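Local coordinates for protein D-3-phosphoglycerate dehydrogenase (Sulfolobus tokodaii, PDB 2EKL) that binds NAD and probably catalyses the NAD-dependent oxidation of 3-phosphoglycerate, as expected of a D-isomer specific 2-hydroxyacid dehydrogenase, at residues A236-G239 and K240-L243; A286-K289 and E290-K293. All blocks are in the same frame, centred on the assembly; numbering follows the deposited sequence.

Contact 1. Residues A236-G239 and K240-L243; sequences AVNG and KALL
Asn238 OD1 accepts the backbone N-H of Ala241 at 2.9 Å from Ala241 N. The bond is fairly straight at nitrogen (161°). The donor sits well above the carbonyl plane of the amide, 63° out of it. CG is anti to the backbone N of Asn238 (chi1 -179°), and this brings OD1 to the N-H of Ala241 and CG to Ala241 CB. ND2 bonds to Asp215, so the amide is held at both ends. Replacing Asn238 by an alanine would probably leave the Ala241 N-H without its cap and Asp215 without this donor. Two backbone bonds follow: Leu242 N to Asn238 O at 2.9 Å, and Leu243 N to Gly239 O at 3.0 Å. The OD1 bond makes Asn238 the N-cap of helix 239-247, in the Rossmann-type NAD-binding domain. The loop before it comes from strand 226-230. Its Val237 side chain is about 11 Å from the bound NAD. Ala241 CB packs against the Asn238 amide, 3.5 Å from Asn238 CG. The apolar pair is Val237 CG1 and Leu242 CB, 4.3 Å apart. Tyr254 of strand 251-256 touches both Val237 and Leu242, and Phe219 of helix 216-221 packs on Ala241 and Leu242.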
ATOM      1  N   ALA A 236       1.858 -15.394  16.553  1.00 21.45           N
ATOM      2  CA  ALA A 236       0.600 -15.927  16.044  1.00 21.52           C
ATOM      3  C   ALA A 236       0.886 -16.890  14.894  1.00 21.58           C
ATOM      4  O   ALA A 236       0.026 -17.675  14.498  1.00 22.02           O
ATOM      5  CB  ALA A 236      -0.300 -14.789  15.562  1.00 22.08           C
ATOM      6  N   VAL A 237       2.110 -16.832  14.377  1.00 20.41           N
ATOM      7  CA  VAL A 237       2.521 -17.682  13.263  1.00 20.13           C
ATOM      8  C   VAL A 237       3.707 -18.580  13.593  1.00 21.03           C
ATOM      9  O   VAL A 237       4.665 -18.147  14.232  1.00 20.70           O
ATOM     10  CB  VAL A 237       2.916 -16.828  12.036  1.00 19.73           C
ATOM     11  CG1 VAL A 237       3.402 -17.727  10.900  1.00 21.12           C
ATOM     12  CG2 VAL A 237       1.732 -15.994  11.586  1.00 19.85           C
ATOM     13  N   ASN A 238       3.633 -19.833  13.153  1.00 19.21           N
ATOM     14  CA  ASN A 238       4.727 -20.777  13.356  1.00 19.18           C
ATOM     15  C   ASN A 238       5.744 -20.399  12.279  1.00 18.95           C
ATOM     16  O   ASN A 238       5.562 -20.730  11.106  1.00 16.85           O
ATOM     17  CB  ASN A 238       4.238 -22.213  13.133  1.00 20.58           C
ATOM     18  CG  ASN A 238       5.331 -23.245  13.352  1.00 21.53           C
ATOM     19  OD1 ASN A 238       6.504 -22.991  13.085  1.00 20.44           O
ATOM     20  ND2 ASN A 238       4.943 -24.426  13.823  1.00 21.66           N
ATOM     21  N   GLY A 239       6.801 -19.698  12.681  1.00 17.90           N
ATOM     22  CA  GLY A 239       7.814 -19.255  11.739  1.00 17.97           C
ATOM     23  C   GLY A 239       8.530 -20.347  10.975  1.00 17.40           C
ATOM     24  O   GLY A 239       8.868 -20.179   9.802  1.00 16.77           O
ATOM     25  N   LYS A 240       8.782 -21.467  11.638  1.00 18.02           N
ATOM     26  CA  LYS A 240       9.463 -22.570  10.986  1.00 18.82           C
ATOM     27  C   LYS A 240       8.547 -23.214   9.947  1.00 18.07           C
ATOM     28  O   LYS A 240       8.994 -23.590   8.866  1.00 18.77           O
ATOM     29  CB  LYS A 240       9.931 -23.577  12.037  1.00 17.41           C
ATOM     30  CG  LYS A 240      10.996 -22.983  12.955  1.00 19.75           C
ATOM     31  CD  LYS A 240      11.332 -23.890  14.135  1.00 21.22           C
ATOM     32  CE  LYS A 240      12.413 -23.260  15.001  1.00 22.50           C
ATOM     33  NZ  LYS A 240      12.757 -24.108  16.173  1.00 24.84           N
ATOM     34  N   ALA A 241       7.262 -23.321  10.268  1.00 17.96           N
ATOM     35  CA  ALA A 241       6.306 -23.890   9.326  1.00 17.61           C
ATOM     36  C   ALA A 241       6.211 -22.934   8.135  1.00 16.56           C
ATOM     37  O   ALA A 241       6.142 -23.363   6.984  1.00 17.33           O
ATOM     38  CB  ALA A 241       4.937 -24.047   9.991  1.00 17.30           C
ATOM     39  N   LEU A 242       6.215 -21.634   8.420  1.00 16.88           N
ATOM     40  CA  LEU A 242       6.137 -20.621   7.369  1.00 17.46           C
ATOM     41  C   LEU A 242       7.292 -20.770   6.384  1.00 16.93           C
ATOM     42  O   LEU A 242       7.089 -20.803   5.174  1.00 16.66           O
ATOM     43  CB  LEU A 242       6.171 -19.215   7.980  1.00 18.94           C
ATOM     44  CG  LEU A 242       6.221 -18.047   6.989  1.00 18.56           C
ATOM     45  CD1 LEU A 242       4.937 -17.996   6.162  1.00 19.72           C
ATOM     46  CD2 LEU A 242       6.415 -16.747   7.765  1.00 20.11           C
ATOM     47  N   LEU A 243       8.511 -20.853   6.905  1.00 17.47           N
ATOM     48  CA  LEU A 243       9.682 -20.995   6.050  1.00 18.93           C
ATOM     49  C   LEU A 243       9.551 -22.252   5.195  1.00 19.01           C
ATOM     50  O   LEU A 243       9.884 -22.255   4.011  1.00 19.78           O
ATOM     51  CB  LEU A 243      10.952 -21.067   6.909  1.00 19.53           C
ATOM     52  CG  LEU A 243      12.279 -21.277   6.170  1.00 20.83           C
ATOM     53  CD1 LEU A 243      12.517 -20.149   5.177  1.00 21.19           C
ATOM     54  CD2 LEU A 243      13.409 -21.336   7.182  1.00 20.94           C
TER

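Contact 2. Residues A286-K289 and E290-K293; sequences AQTK and EAQK
Lys289 and Glu290 are neighbours in sequence, yet their side chains bend and cross obliquely, and form a salt bridge, Lys289 NZ to Glu290 OE2 at 2.9 Å. The ammonium comes from above the carboxylate plane, 70° out of it. Lys289 reaches there because its chain bends at its two outer torsions. The setting is the N-terminus of helix 289-309, with Thr288 as N-cap. This is where the chain leaves the NAD-binding domain along the long helix that leads back to the other domain. Glu290 is shared with the second subunit. Lys143 of that subunit pairs with OE2, and the backbone N of its Glu139 bonds to OE1. The carboxylate is gripped across the dimer interface. Two lysines on one carboxylate oxygen would be expected to favour its charged form.

Thr288 OG1 accepts from Ala291 N at 3.0 Å, and it also bonds to Ser104. OG1 stands between the backbone N and carbonyl carbon of Thr288 (chi1 60°), which turns it to the helix end. Ala291 CB lies 3.1 Å from Thr288 OG1. Gln292 N to Thr288 O and Lys293 N to Lys289 O, both 3.0 Å, begin the helical bonding. Before the cap, Gln287 centres an inverse gamma turn. Ala286 lines the NAD pocket, its side chain about 4 Å from the cofactor. Its carbonyl O lies 3.6 Å from Ala291 CB.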
ATOM      1  N   ALA A 286       2.487   1.633  14.537  1.00 15.71           N
ATOM      2  CA  ALA A 286       1.956   2.742  15.323  1.00 16.06           C
ATOM      3  C   ALA A 286       2.836   3.978  15.158  1.00 16.45           C
ATOM      4  O   ALA A 286       2.636   4.988  15.835  1.00 17.68           O
ATOM      5  CB  ALA A 286       1.896   2.352  16.802  1.00 14.57           C
ATOM      6  N   GLN A 287       3.798   3.904  14.247  1.00 16.63           N
ATOM      7  CA  GLN A 287       4.716   5.015  14.045  1.00 18.36           C
ATOM      8  C   GLN A 287       4.314   6.117  13.071  1.00 17.25           C
ATOM      9  O   GLN A 287       4.876   6.232  11.985  1.00 17.55           O
ATOM     10  CB  GLN A 287       6.096   4.478  13.659  1.00 20.72           C
ATOM     11  CG  GLN A 287       6.773   3.679  14.765  1.00 24.00           C
ATOM     12  CD  GLN A 287       7.073   4.525  15.987  1.00 27.23           C
ATOM     13  OE1 GLN A 287       7.735   5.558  15.889  1.00 30.79           O
ATOM     14  NE2 GLN A 287       6.591   4.091  17.143  1.00 29.90           N
ATOM     15  N   THR A 288       3.323   6.912  13.459  1.00 17.53           N
ATOM     16  CA  THR A 288       2.907   8.061  12.660  1.00 16.55           C
ATOM     17  C   THR A 288       2.821   9.220  13.642  1.00 16.37           C
ATOM     18  O   THR A 288       2.640   9.011  14.842  1.00 16.84           O
ATOM     19  CB  THR A 288       1.527   7.878  11.989  1.00 17.41           C
ATOM     20  OG1 THR A 288       0.521   7.679  12.990  1.00 17.79           O
ATOM     21  CG2 THR A 288       1.551   6.698  11.028  1.00 15.92           C
ATOM     22  N   LYS A 289       2.964  10.438  13.140  1.00 16.78           N
ATOM     23  CA  LYS A 289       2.889  11.619  13.990  1.00 17.64           C
ATOM     24  C   LYS A 289       1.543  11.651  14.713  1.00 17.26           C
ATOM     25  O   LYS A 289       1.473  11.901  15.925  1.00 16.09           O
ATOM     26  CB  LYS A 289       3.059  12.875  13.130  1.00 21.29           C
ATOM     27  CG  LYS A 289       2.837  14.188  13.866  1.00 27.19           C
ATOM     28  CD  LYS A 289       3.097  15.385  12.955  1.00 31.31           C
ATOM     29  CE  LYS A 289       2.234  15.358  11.695  1.00 35.34           C
ATOM     30  NZ  LYS A 289       0.774  15.464  11.984  1.00 37.42           N
ATOM     31  N   GLU A 290       0.479  11.372  13.967  1.00 15.94           N
ATOM     32  CA  GLU A 290      -0.871  11.384  14.521  1.00 16.81           C
ATOM     33  C   GLU A 290      -1.105  10.325  15.597  1.00 16.66           C
ATOM     34  O   GLU A 290      -1.658  10.630  16.659  1.00 16.91           O
ATOM     35  CB  GLU A 290      -1.905  11.218  13.396  1.00 16.86           C
ATOM     36  CG  GLU A 290      -1.970  12.375  12.395  1.00 18.29           C
ATOM     37  CD  GLU A 290      -0.836  12.370  11.375  1.00 18.62           C
ATOM     38  OE1 GLU A 290      -0.062  11.389  11.325  1.00 18.13           O
ATOM     39  OE2 GLU A 290      -0.733  13.351  10.605  1.00 19.04           O
ATOM     40  N   ALA A 291      -0.700   9.084  15.330  1.00 15.56           N
ATOM     41  CA  ALA A 291      -0.888   8.011  16.301  1.00 15.35           C
ATOM     42  C   ALA A 291      -0.081   8.251  17.571  1.00 16.19           C
ATOM     43  O   ALA A 291      -0.577   8.049  18.681  1.00 16.08           O
ATOM     44  CB  ALA A 291      -0.504   6.664  15.687  1.00 14.35           C
ATOM     45  N   GLN A 292       1.163   8.683  17.407  1.00 15.95           N
ATOM     46  CA  GLN A 292       2.023   8.943  18.551  1.00 18.14           C
ATOM     47  C   GLN A 292       1.483  10.088  19.404  1.00 19.49           C
ATOM     48  O   GLN A 292       1.634  10.076  20.625  1.00 17.98           O
ATOM     49  CB  GLN A 292       3.448   9.249  18.087  1.00 19.03           C
ATOM     50  CG  GLN A 292       4.226   8.021  17.614  1.00 20.60           C
ATOM     51  CD  GLN A 292       4.206   6.887  18.626  1.00 23.99           C
ATOM     52  OE1 GLN A 292       3.462   5.914  18.475  1.00 28.47           O
ATOM     53  NE2 GLN A 292       5.014   7.013  19.670  1.00 20.65           N
ATOM     54  N   LYS A 293       0.857  11.074  18.765  1.00 19.20           N
ATOM     55  CA  LYS A 293       0.283  12.191  19.510  1.00 20.74           C
ATOM     56  C   LYS A 293      -0.929  11.683  20.290  1.00 21.80           C
ATOM     57  O   LYS A 293      -1.157  12.081  21.436  1.00 21.58           O
ATOM     58  CB  LYS A 293      -0.153  13.320  18.571  1.00 21.92           C
ATOM     59  CG  LYS A 293      -0.844  14.473  19.295  1.00 26.59           C
ATOM     60  CD  LYS A 293      -1.395  15.509  18.327  1.00 31.81           C
ATOM     61  CE  LYS A 293      -2.168  16.593  19.064  1.00 34.82           C
ATOM     62  NZ  LYS A 293      -2.808  17.557  18.130  1.00 37.59           N
TER

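Overall arrangement
Contacts 1 and 2 are both helix N-caps, one by an asparagine amide and one by a threonine hydroxyl. They start different helices, 239-247 and 289-309. Their centres are 29 Å apart, on opposite sides of the chain's centre, and their nearest atoms are about 17 Å apart. Contact 1 is mostly buried. Its neighbours in the same chain are largely aromatic and aliphatic, with Asp215 on the capping amide, and no other subunit touches it. Contact 2 is only partly buried, and it adds a lysine-glutamate salt bridge whose carboxylate is shared with the second subunit. It also borders the cofactor directly through Ala286, whereas contact 1 stands back from it in the NAD-binding domain.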